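D-isomer specific 2-hydroxyacid dehydrogenase family protein (Desulfovibrio vulgaris, PDB 5TX7) probably catalyses the NAD-dependent interconversion of D-2-hydroxyacids and 2-oxoacids, as an oxidoreductase of the D-isomer specific 2-hydroxyacid dehydrogenase family. Local coordinates at residues 51-62 with 79-90; 95-106 with 287-298. One frame throughout, in Å; residues are numbered along the deposited sequence.

Contact 1. Residues 51-62 with 79-90; sequences TNKVPLDMSALQ and KVDVAAAGVLGI
Leu61 packs on Ala84, Ala85 and Leu88. Its CD1 methyl comes in over the first turn of helix 82-87, with Ala85 N 3.7 Å from CD1 and the methyls of Ala84 and Ala85 a little farther off. Lower on the same side chain, Leu61 CB meets Leu88 CD1 at 3.6 Å, and the other branch, CD2, meets Ile90 CD1. The axes of helices 58-62 and 82-87 run 9.4 Å apart at closest, crossing at -34°, with Ala84 and Ala85 on the face that meets Leu61 and Met58. Met58 closes this patch from the outer side; its CG stands anti to the backbone N (chi1 175°), and two further bends curl the thioether back to set CE on Ala84 CB at 3.5 Å.

Ahead of the helices the backbones take over. Leu56 N donates to Lys79 O at 3.1 Å, and Asp81 N returns a bond of 2.9 Å to Leu56 O, which makes a single beta bridge between Leu56 and Val80. Directly after it both chains turn into helix, and each is N-capped by an aspartate: Asp57 OD1 accepts from Ala60 N, Asp81 OD1 from Ala84 N.

The solvent side is looser. Lys79 reaches past Pro55, bending at chi3, and gives its ammonium to Lys53 O, with NZ 2.8 Å away in the carbonyl plane. At the far end exposed Gln62 and Leu88 cross at about a right angle, touching through CG and the leucine methyls.

The contact joins the helices of two consecutive beta-alpha-beta crossovers: helix 58-62 links adjacent strands 48-51 and 69-72 of the five-stranded parallel sheet, and helix 82-87 links 69-72 and 92-93. Thr51 ends strand 48-51, while Leu56 and Ile90 pack on Val70 of strand 69-72, Ala85 touches strand 92-93, and Leu56 also meets helix 39-43.

Contact 2. Residues 95-106 with 287-298; sequences VPGYGTDSVAQH and LAWASRTARRTL
Val95 opens the walk, setting CG2 against Leu298 CD1 at 3.6 Å. Tyr98 lies alongside Leu298 of helix 292-298 with its phenol end at Trp289. Its CG sits between the backbone N and the carbonyl carbon (chi1 74°), placing one ring face against Leu298 CD2, 4.1 Å from the centroid. Tyr98 OH lies 3.6 Å from Trp289 CB, and a water joins Tyr98 O to Thr297 OG1. At Gly99 the backbone passes the methyl of Ala294.

Ser102 OG carries the polar link: it donates to Ala288 O at 2.7 Å and accepts from Ser291 N at 3.1 Å, tying helix 100-106 to the turn before the other helix. Ser291 in turn caps that helix through Ala294 N, and its OG also bonds Glu145 of the second subunit. Val103 CG2 packs on Ala288 CB. His106 lays a ring face over Ala288 CA, brings CE1 to Leu287 CD1 at 3.5 Å, and bonds Thr284 through NE2.

The contact pairs the N-terminal ends of helices 100-116 and 292-310 at the interdomain chain crossings, as in relatives. Helix 158-169 flanks helix 100-116 at Ala104, and Arg116 of the second subunit binds both Ser102 O and Ala288 O.

Both segments of contact 1 precede those of contact 2 in sequence; the centres are 25 Å apart, though the nearest atoms are separated by about 4 Å. Contact 1 belongs to the five-stranded sheet domain, and its centre is 23 Å from the centre of the chain; that of contact 2 is 8 Å from it. Contact 2 lies at the two chain crossings that, as in relatives, connect this domain with the seven-stranded, Rossmann-type NAD-binding domain. The second subunit reaches both contacts, through Trp136 at Lys53 and more extensively at 95-106 with 287-298. In this family the active site lies in the cleft between the two domains, so contact 2 is probably the nearer to it; a bound PEG lies about 13 Å from the Leu287 side chain.

Contact 1. Residues 51-62 with 79-90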
loop_
_atom_site.group_PDB
_atom_site.type_symbol
_atom_site.label_atom_id
_atom_site.label_comp_id
_atom_site.label_asym_id
_atom_site.label_seq_id
_atom_site.Cartn_x
_atom_site.Cartn_y
_atom_site.Cartn_z
ATOM N N THR A 51 -15.771 5.952 -27.017
ATOM C CA THR A 51 -14.940 4.772 -27.136
ATOM C C THR A 51 -13.812 4.863 -26.109
ATOM O O THR A 51 -13.252 5.925 -25.884
ATOM C CB THR A 51 -14.347 4.612 -28.554
ATOM O OG1 THR A 51 -13.482 3.474 -28.594
ATOM C CG2 THR A 51 -13.538 5.850 -29.008
ATOM N N ASN A 52 -13.519 3.745 -25.461
ATOM C CA ASN A 52 -12.328 3.613 -24.647
ATOM C C ASN A 52 -11.248 2.994 -25.537
ATOM O O ASN A 52 -10.291 3.657 -25.895
ATOM C CB ASN A 52 -12.622 2.773 -23.390
ATOM C CG ASN A 52 -11.535 2.879 -22.338
ATOM O OD1 ASN A 52 -10.378 3.155 -22.642
ATOM N ND2 ASN A 52 -11.915 2.664 -21.081
ATOM N N LYS A 53 -11.428 1.735 -25.908
ATOM C CA LYS A 53 -10.455 1.011 -26.728
ATOM C C LYS A 53 -11.044 0.445 -28.019
ATOM O O LYS A 53 -10.363 -0.301 -28.713
ATOM C CB LYS A 53 -9.818 -0.134 -25.907
ATOM C CG LYS A 53 -9.042 0.299 -24.683
ATOM C CD LYS A 53 -7.824 1.148 -25.020
ATOM C CE LYS A 53 -7.059 1.560 -23.760
ATOM N NZ LYS A 53 -7.624 2.787 -23.123
ATOM N N VAL A 54 -12.289 0.778 -28.352
ATOM C CA VAL A 54 -12.867 0.340 -29.627
ATOM C C VAL A 54 -12.232 1.180 -30.742
ATOM O O VAL A 54 -12.240 2.406 -30.667
ATOM C CB VAL A 54 -14.391 0.466 -29.650
ATOM C CG1 VAL A 54 -14.937 0.133 -31.036
ATOM C CG2 VAL A 54 -14.996 -0.476 -28.610
ATOM N N PRO A 55 -11.648 0.521 -31.747
ATOM C CA PRO A 55 -10.925 1.268 -32.779
ATOM C C PRO A 55 -11.842 1.969 -33.774
ATOM O O PRO A 55 -12.885 1.427 -34.098
ATOM C CB PRO A 55 -10.078 0.188 -33.475
ATOM C CG PRO A 55 -10.789 -1.085 -33.199
ATOM C CD PRO A 55 -11.476 -0.934 -31.888
ATOM N N LEU A 56 -11.452 3.166 -34.220
ATOM C CA LEU A 56 -12.168 3.900 -35.265
ATOM C C LEU A 56 -11.181 4.403 -36.308
ATOM O O LEU A 56 -10.394 5.310 -36.045
ATOM C CB LEU A 56 -12.926 5.074 -34.666
ATOM C CG LEU A 56 -14.009 4.725 -33.648
ATOM C CD1 LEU A 56 -14.457 5.990 -32.929
ATOM C CD2 LEU A 56 -15.179 4.019 -34.332
ATOM N N ASP A 57 -11.235 3.793 -37.485
ATOM C CA ASP A 57 -10.369 4.147 -38.619
ATOM C C ASP A 57 -11.134 5.004 -39.631
ATOM O O ASP A 57 -12.284 5.356 -39.400
ATOM C CB ASP A 57 -9.814 2.856 -39.264
ATOM C CG ASP A 57 -10.897 1.974 -39.898
ATOM O OD1 ASP A 57 -12.102 2.202 -39.696
ATOM O OD2 ASP A 57 -10.535 1.031 -40.612
ATOM N N MET A 58 -10.501 5.348 -40.753
ATOM C CA MET A 58 -11.137 6.151 -41.813
ATOM C C MET A 58 -12.395 5.504 -42.360
ATOM O O MET A 58 -13.389 6.179 -42.613
ATOM C CB MET A 58 -10.174 6.339 -42.996
ATOM C CG MET A 58 -10.743 7.045 -44.230
ATOM S SD MET A 58 -11.127 8.772 -43.888
ATOM C CE MET A 58 -9.510 9.521 -44.111
ATOM N N SER A 59 -12.337 4.197 -42.560
ATOM C CA SER A 59 -13.428 3.455 -43.198
ATOM C C SER A 59 -14.669 3.384 -42.306
ATOM O O SER A 59 -15.765 3.518 -42.808
ATOM C CB SER A 59 -12.947 2.060 -43.646
ATOM O OG SER A 59 -12.865 1.157 -42.556
ATOM N N ALA A 60 -14.492 3.192 -41.002
ATOM C CA ALA A 60 -15.614 3.265 -40.039
ATOM C C ALA A 60 -16.209 4.674 -39.920
ATOM O O ALA A 60 -17.433 4.817 -39.909
ATOM C CB ALA A 60 -15.194 2.762 -38.657
ATOM N N LEU A 61 -15.345 5.695 -39.849
ATOM C CA LEU A 61 -15.770 7.099 -39.742
ATOM C C LEU A 61 -16.567 7.580 -40.969
ATOM O O LEU A 61 -17.570 8.247 -40.822
ATOM C CB LEU A 61 -14.564 8.019 -39.501
ATOM C CG LEU A 61 -13.774 7.833 -38.192
ATOM C CD1 LEU A 61 -12.345 8.385 -38.311
ATOM C CD2 LEU A 61 -14.477 8.402 -36.971
ATOM N N GLN A 62 -16.128 7.228 -42.165
ATOM C CA GLN A 62 -16.894 7.528 -43.399
ATOM C C GLN A 62 -18.210 6.759 -43.559
ATOM O O GLN A 62 -19.102 7.199 -44.281
ATOM C CB GLN A 62 -16.039 7.280 -44.639
ATOM C CG GLN A 62 -14.957 8.312 -44.804
ATOM C CD GLN A 62 -14.314 8.180 -46.138
ATOM O OE1 GLN A 62 -13.772 7.129 -46.461
ATOM N NE2 GLN A 62 -14.387 9.237 -46.940
ATOM N N LYS A 79 -5.868 4.041 -30.753
ATOM C CA LYS A 79 -6.738 3.236 -31.627
ATOM C C LYS A 79 -7.771 4.067 -32.430
ATOM O O LYS A 79 -8.559 3.507 -33.173
ATOM C CB LYS A 79 -7.418 2.122 -30.811
ATOM C CG LYS A 79 -6.419 1.096 -30.257
ATOM C CD LYS A 79 -7.037 0.046 -29.333
ATOM C CE LYS A 79 -7.430 -1.240 -30.069
ATOM N NZ LYS A 79 -8.353 -2.131 -29.287
ATOM N N VAL A 80 -7.752 5.391 -32.286
ATOM C CA VAL A 80 -8.625 6.275 -33.037
ATOM C C VAL A 80 -7.812 7.085 -34.041
ATOM O O VAL A 80 -6.942 7.845 -33.653
ATOM C CB VAL A 80 -9.363 7.251 -32.100
ATOM C CG1 VAL A 80 -10.293 8.170 -32.895
ATOM C CG2 VAL A 80 -10.170 6.470 -31.065
ATOM N N ASP A 81 -8.112 6.934 -35.332
ATOM C CA ASP A 81 -7.473 7.743 -36.367
ATOM C C ASP A 81 -8.057 9.155 -36.320
ATOM O O ASP A 81 -8.957 9.485 -37.088
ATOM C CB ASP A 81 -7.640 7.106 -37.752
ATOM C CG ASP A 81 -6.790 7.794 -38.817
ATOM O OD1 ASP A 81 -6.315 8.930 -38.573
ATOM O OD2 ASP A 81 -6.588 7.210 -39.903
ATOM N N VAL A 82 -7.532 9.968 -35.405
ATOM C CA VAL A 82 -8.078 11.301 -35.148
ATOM C C VAL A 82 -7.797 12.280 -36.285
ATOM O O VAL A 82 -8.514 13.276 -36.427
ATOM C CB VAL A 82 -7.635 11.906 -33.791
ATOM C CG1 VAL A 82 -8.030 10.994 -32.632
ATOM C CG2 VAL A 82 -6.142 12.212 -33.750
ATOM N N ALA A 83 -6.763 12.008 -37.078
ATOM C CA ALA A 83 -6.492 12.794 -38.297
ATOM C C ALA A 83 -7.605 12.605 -39.342
ATOM O O ALA A 83 -8.104 13.573 -39.899
ATOM C CB ALA A 83 -5.131 12.424 -38.891
ATOM N N ALA A 84 -7.989 11.359 -39.590
ATOM C CA ALA A 84 -9.109 11.053 -40.476
ATOM C C ALA A 84 -10.402 11.700 -39.978
ATOM O O ALA A 84 -11.172 12.249 -40.761
ATOM C CB ALA A 84 -9.304 9.546 -40.599
ATOM N N ALA A 85 -10.633 11.625 -38.672
ATOM C CA ALA A 85 -11.775 12.307 -38.063
ATOM C C ALA A 85 -11.761 13.812 -38.345
ATOM O O ALA A 85 -12.800 14.390 -38.687
ATOM C CB ALA A 85 -11.829 12.033 -36.565
ATOM N N GLY A 86 -10.585 14.429 -38.222
ATOM C CA GLY A 86 -10.409 15.851 -38.476
ATOM C C GLY A 86 -10.840 16.265 -39.871
ATOM O O GLY A 86 -11.683 17.169 -40.024
ATOM N N VAL A 87 -10.309 15.577 -40.885
ATOM C CA VAL A 87 -10.572 15.936 -42.287
ATOM C C VAL A 87 -12.055 15.774 -42.660
ATOM O O VAL A 87 -12.568 16.517 -43.501
ATOM C CB VAL A 87 -9.631 15.204 -43.301
ATOM C CG1 VAL A 87 -8.158 15.450 -42.963
ATOM C CG2 VAL A 87 -9.899 13.709 -43.393
ATOM N N LEU A 88 -12.728 14.820 -42.010
ATOM C CA LEU A 88 -14.188 14.661 -42.090
ATOM C C LEU A 88 -14.971 15.656 -41.206
ATOM O O LEU A 88 -16.207 15.618 -41.178
ATOM C CB LEU A 88 -14.589 13.222 -41.698
ATOM C CG LEU A 88 -14.041 12.047 -42.510
ATOM C CD1 LEU A 88 -14.432 10.734 -41.835
ATOM C CD2 LEU A 88 -14.538 12.074 -43.942
ATOM N N GLY A 89 -14.267 16.524 -40.483
ATOM C CA GLY A 89 -14.886 17.559 -39.652
ATOM C C GLY A 89 -15.439 17.070 -38.330
ATOM O O GLY A 89 -16.395 17.639 -37.822
ATOM N N ILE A 90 -14.819 16.033 -37.761
ATOM C CA ILE A 90 -15.241 15.440 -36.492
ATOM C C ILE A 90 -14.184 15.748 -35.433
ATOM O O ILE A 90 -13.107 15.171 -35.471
ATOM C CB ILE A 90 -15.411 13.907 -36.630
ATOM C CG1 ILE A 90 -16.497 13.581 -37.672
ATOM C CG2 ILE A 90 -15.780 13.269 -35.280
ATOM C CD1 ILE A 90 -16.457 12.159 -38.173
#

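Contact 2. Residues 95-106 with 287-298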
loop_
_atom_site.group_PDB
_atom_site.type_symbol
_atom_site.label_atom_id
_atom_site.label_comp_id
_atom_site.label_asym_id
_atom_site.label_seq_id
_atom_site.Cartn_x
_atom_site.Cartn_y
_atom_site.Cartn_z
ATOM N N VAL A 95 -9.672 12.724 -22.228
ATOM C CA VAL A 95 -9.721 13.181 -20.848
ATOM C C VAL A 95 -8.344 13.013 -20.199
ATOM O O VAL A 95 -7.988 11.902 -19.786
ATOM C CB VAL A 95 -10.742 12.375 -20.029
ATOM C CG1 VAL A 95 -10.864 12.955 -18.622
ATOM C CG2 VAL A 95 -12.100 12.327 -20.734
ATOM N N PRO A 96 -7.556 14.096 -20.110
ATOM C CA PRO A 96 -6.307 14.016 -19.336
ATOM C C PRO A 96 -6.543 14.195 -17.834
ATOM O O PRO A 96 -7.545 14.786 -17.434
ATOM C CB PRO A 96 -5.468 15.166 -19.901
ATOM C CG PRO A 96 -6.471 16.164 -20.374
ATOM C CD PRO A 96 -7.742 15.417 -20.733
ATOM N N GLY A 97 -5.644 13.647 -17.020
ATOM C CA GLY A 97 -5.628 13.904 -15.577
ATOM C C GLY A 97 -6.603 13.166 -14.666
ATOM O O GLY A 97 -6.488 13.273 -13.446
ATOM N N TYR A 98 -7.540 12.411 -15.230
ATOM C CA TYR A 98 -8.562 11.716 -14.433
ATOM C C TYR A 98 -7.981 10.699 -13.431
ATOM O O TYR A 98 -8.581 10.454 -12.390
ATOM C CB TYR A 98 -9.591 10.997 -15.346
ATOM C CG TYR A 98 -9.057 9.730 -16.014
ATOM C CD1 TYR A 98 -9.160 8.487 -15.399
ATOM C CD2 TYR A 98 -8.498 9.790 -17.280
ATOM C CE1 TYR A 98 -8.667 7.339 -16.014
ATOM C CE2 TYR A 98 -8.002 8.665 -17.916
ATOM C CZ TYR A 98 -8.081 7.437 -17.271
ATOM O OH TYR A 98 -7.581 6.308 -17.877
ATOM N N GLY A 99 -6.852 10.086 -13.770
ATOM C CA GLY A 99 -6.337 8.949 -13.036
ATOM C C GLY A 99 -4.982 9.152 -12.361
ATOM O O GLY A 99 -4.302 8.172 -12.028
ATOM N N THR A 100 -4.601 10.405 -12.145
ATOM C CA THR A 100 -3.324 10.742 -11.512
ATOM C C THR A 100 -3.155 10.055 -10.166
ATOM O O THR A 100 -2.146 9.420 -9.894
ATOM C CB THR A 100 -3.209 12.269 -11.285
ATOM O OG1 THR A 100 -3.296 12.953 -12.544
ATOM C CG2 THR A 100 -1.891 12.632 -10.590
ATOM N N ASP A 101 -4.157 10.177 -9.320
ATOM C CA ASP A 101 -4.085 9.590 -7.989
ATOM C C ASP A 101 -4.254 8.078 -8.008
ATOM O O ASP A 101 -3.612 7.375 -7.226
ATOM C CB ASP A 101 -5.131 10.222 -7.095
ATOM C CG ASP A 101 -4.824 11.690 -6.795
ATOM O OD1 ASP A 101 -3.764 11.938 -6.179
ATOM O OD2 ASP A 101 -5.643 12.576 -7.157
ATOM N N SER A 102 -5.124 7.581 -8.894
ATOM C CA SER A 102 -5.325 6.148 -9.054
ATOM C C SER A 102 -3.997 5.476 -9.389
ATOM O O SER A 102 -3.607 4.506 -8.735
ATOM C CB SER A 102 -6.351 5.866 -10.143
ATOM O OG SER A 102 -6.794 4.516 -10.102
ATOM N N VAL A 103 -3.283 6.036 -10.367
ATOM C CA VAL A 103 -2.038 5.437 -10.856
ATOM C C VAL A 103 -0.919 5.533 -9.830
ATOM O O VAL A 103 -0.292 4.507 -9.508
ATOM C CB VAL A 103 -1.619 6.012 -12.239
ATOM C CG1 VAL A 103 -0.241 5.528 -12.674
ATOM C CG2 VAL A 103 -2.649 5.572 -13.304
ATOM N N ALA A 104 -0.680 6.736 -9.306
ATOM C CA ALA A 104 0.325 6.940 -8.259
ATOM C C ALA A 104 0.140 6.014 -7.040
ATOM O O ALA A 104 1.081 5.439 -6.540
ATOM C CB ALA A 104 0.318 8.386 -7.812
ATOM N N GLN A 105 -1.085 5.882 -6.566
ATOM C CA GLN A 105 -1.379 4.930 -5.504
ATOM C C GLN A 105 -1.170 3.466 -5.891
ATOM O O GLN A 105 -0.821 2.653 -5.025
ATOM C CB GLN A 105 -2.796 5.136 -4.975
ATOM C CG GLN A 105 -2.888 6.463 -4.236
ATOM C CD GLN A 105 -4.255 6.789 -3.713
ATOM O OE1 GLN A 105 -5.067 5.900 -3.421
ATOM N NE2 GLN A 105 -4.527 8.077 -3.584
ATOM N N HIS A 106 -1.385 3.118 -7.164
ATOM C CA HIS A 106 -1.112 1.741 -7.605
ATOM C C HIS A 106 0.402 1.398 -7.591
ATOM O O HIS A 106 0.788 0.256 -7.298
ATOM C CB HIS A 106 -1.716 1.451 -8.990
ATOM C CG HIS A 106 -1.825 -0.006 -9.294
ATOM N ND1 HIS A 106 -2.635 -0.856 -8.572
ATOM C CD2 HIS A 106 -1.216 -0.772 -10.228
ATOM C CE1 HIS A 106 -2.517 -2.084 -9.047
ATOM N NE2 HIS A 106 -1.679 -2.057 -10.068
ATOM N N LEU A 287 -4.976 -2.188 -14.746
ATOM C CA LEU A 287 -6.050 -1.629 -13.942
ATOM C C LEU A 287 -5.599 -0.477 -13.029
ATOM O O LEU A 287 -6.330 -0.080 -12.135
ATOM C CB LEU A 287 -6.702 -2.763 -13.115
ATOM C CG LEU A 287 -5.852 -3.591 -12.152
ATOM C CD1 LEU A 287 -5.283 -2.765 -11.017
ATOM C CD2 LEU A 287 -6.646 -4.740 -11.560
ATOM N N ALA A 288 -4.411 0.058 -13.247
ATOM C CA ALA A 288 -3.874 1.110 -12.365
ATOM C C ALA A 288 -4.749 2.367 -12.429
ATOM O O ALA A 288 -4.956 3.042 -11.424
ATOM C CB ALA A 288 -2.445 1.444 -12.740
ATOM N N TRP A 289 -5.250 2.655 -13.630
ATOM C CA TRP A 289 -6.166 3.780 -13.938
ATOM C C TRP A 289 -7.559 3.707 -13.343
ATOM O O TRP A 289 -8.320 4.680 -13.439
ATOM C CB TRP A 289 -6.365 3.867 -15.465
ATOM C CG TRP A 289 -7.099 2.651 -16.013
ATOM C CD1 TRP A 289 -6.555 1.434 -16.314
ATOM C CD2 TRP A 289 -8.511 2.531 -16.266
ATOM N NE1 TRP A 289 -7.537 0.573 -16.747
ATOM C CE2 TRP A 289 -8.744 1.217 -16.722
ATOM C CE3 TRP A 289 -9.597 3.413 -16.159
ATOM C CZ2 TRP A 289 -10.013 0.760 -17.090
ATOM C CZ3 TRP A 289 -10.868 2.954 -16.507
ATOM C CH2 TRP A 289 -11.069 1.632 -16.964
ATOM N N ALA A 290 -7.921 2.563 -12.776
ATOM C CA ALA A 290 -9.328 2.147 -12.693
ATOM C C ALA A 290 -10.003 2.241 -11.334
ATOM O O ALA A 290 -10.974 1.513 -11.093
ATOM C CB ALA A 290 -9.441 0.734 -13.215
ATOM N N SER A 291 -9.548 3.127 -10.445
ATOM C CA SER A 291 -10.247 3.291 -9.172
ATOM C C SER A 291 -11.657 3.845 -9.424
ATOM O O SER A 291 -11.886 4.546 -10.420
ATOM C CB SER A 291 -9.512 4.230 -8.230
ATOM O OG SER A 291 -9.648 5.578 -8.671
ATOM N N ARG A 292 -12.589 3.540 -8.526
ATOM C CA ARG A 292 -13.947 4.041 -8.677
ATOM C C ARG A 292 -13.988 5.580 -8.743
ATOM O O ARG A 292 -14.773 6.132 -9.493
ATOM C CB ARG A 292 -14.865 3.524 -7.573
ATOM C CG ARG A 292 -16.322 3.917 -7.786
ATOM C CD ARG A 292 -17.320 2.963 -7.184
ATOM N NE ARG A 292 -16.967 2.722 -5.814
ATOM C CZ ARG A 292 -17.145 3.603 -4.836
ATOM N NH1 ARG A 292 -17.707 4.808 -5.064
ATOM N NH2 ARG A 292 -16.749 3.274 -3.605
ATOM N N THR A 293 -13.129 6.250 -7.970
ATOM C CA THR A 293 -12.987 7.704 -8.040
ATOM C C THR A 293 -12.544 8.225 -9.415
ATOM O O THR A 293 -13.081 9.220 -9.908
ATOM C CB THR A 293 -11.998 8.187 -6.979
ATOM O OG1 THR A 293 -12.515 7.839 -5.690
ATOM C CG2 THR A 293 -11.779 9.698 -7.044
ATOM N N ALA A 294 -11.555 7.567 -10.011
ATOM C CA ALA A 294 -11.027 7.992 -11.300
ATOM C C ALA A 294 -12.055 7.804 -12.420
ATOM O O ALA A 294 -12.197 8.654 -13.284
ATOM C CB ALA A 294 -9.735 7.241 -11.619
ATOM N N ARG A 295 -12.767 6.688 -12.387
ATOM C CA ARG A 295 -13.804 6.417 -13.363
ATOM C C ARG A 295 -14.980 7.400 -13.227
ATOM O O ARG A 295 -15.529 7.864 -14.214
ATOM C CB ARG A 295 -14.230 4.941 -13.284
ATOM C CG ARG A 295 -13.121 4.023 -13.802
ATOM C CD ARG A 295 -13.401 2.528 -13.752
ATOM N NE ARG A 295 -13.539 1.987 -12.405
ATOM C CZ ARG A 295 -14.689 1.723 -11.770
ATOM N NH1 ARG A 295 -15.875 1.975 -12.309
ATOM N NH2 ARG A 295 -14.651 1.192 -10.544
ATOM N N ARG A 296 -15.323 7.738 -12.004
ATOM C CA ARG A 296 -16.307 8.782 -11.703
ATOM C C ARG A 296 -15.881 10.135 -12.306
ATOM O O ARG A 296 -16.696 10.847 -12.899
ATOM C CB ARG A 296 -16.489 8.908 -10.180
ATOM C CG ARG A 296 -17.915 8.911 -9.670
ATOM C CD ARG A 296 -17.998 8.538 -8.177
ATOM N N THR A 297 -14.601 10.467 -12.179
ATOM C CA THR A 297 -14.059 11.707 -12.714
ATOM C C THR A 297 -14.059 11.672 -14.245
ATOM O O THR A 297 -14.431 12.649 -14.906
ATOM C CB THR A 297 -12.624 11.933 -12.180
ATOM O OG1 THR A 297 -12.682 12.110 -10.754
ATOM C CG2 THR A 297 -11.942 13.151 -12.838
ATOM N N LEU A 298 -13.616 10.537 -14.783
ATOM C CA LEU A 298 -13.661 10.255 -16.215
ATOM C C LEU A 298 -15.067 10.429 -16.818
ATOM O O LEU A 298 -15.218 10.979 -17.910
ATOM C CB LEU A 298 -13.087 8.860 -16.475
ATOM C CG LEU A 298 -12.950 8.339 -17.887
ATOM C CD1 LEU A 298 -12.287 9.330 -18.817
ATOM C CD2 LEU A 298 -12.166 7.035 -17.845
HETATM O O HOH W 1 -9.939 11.656 -10.228
#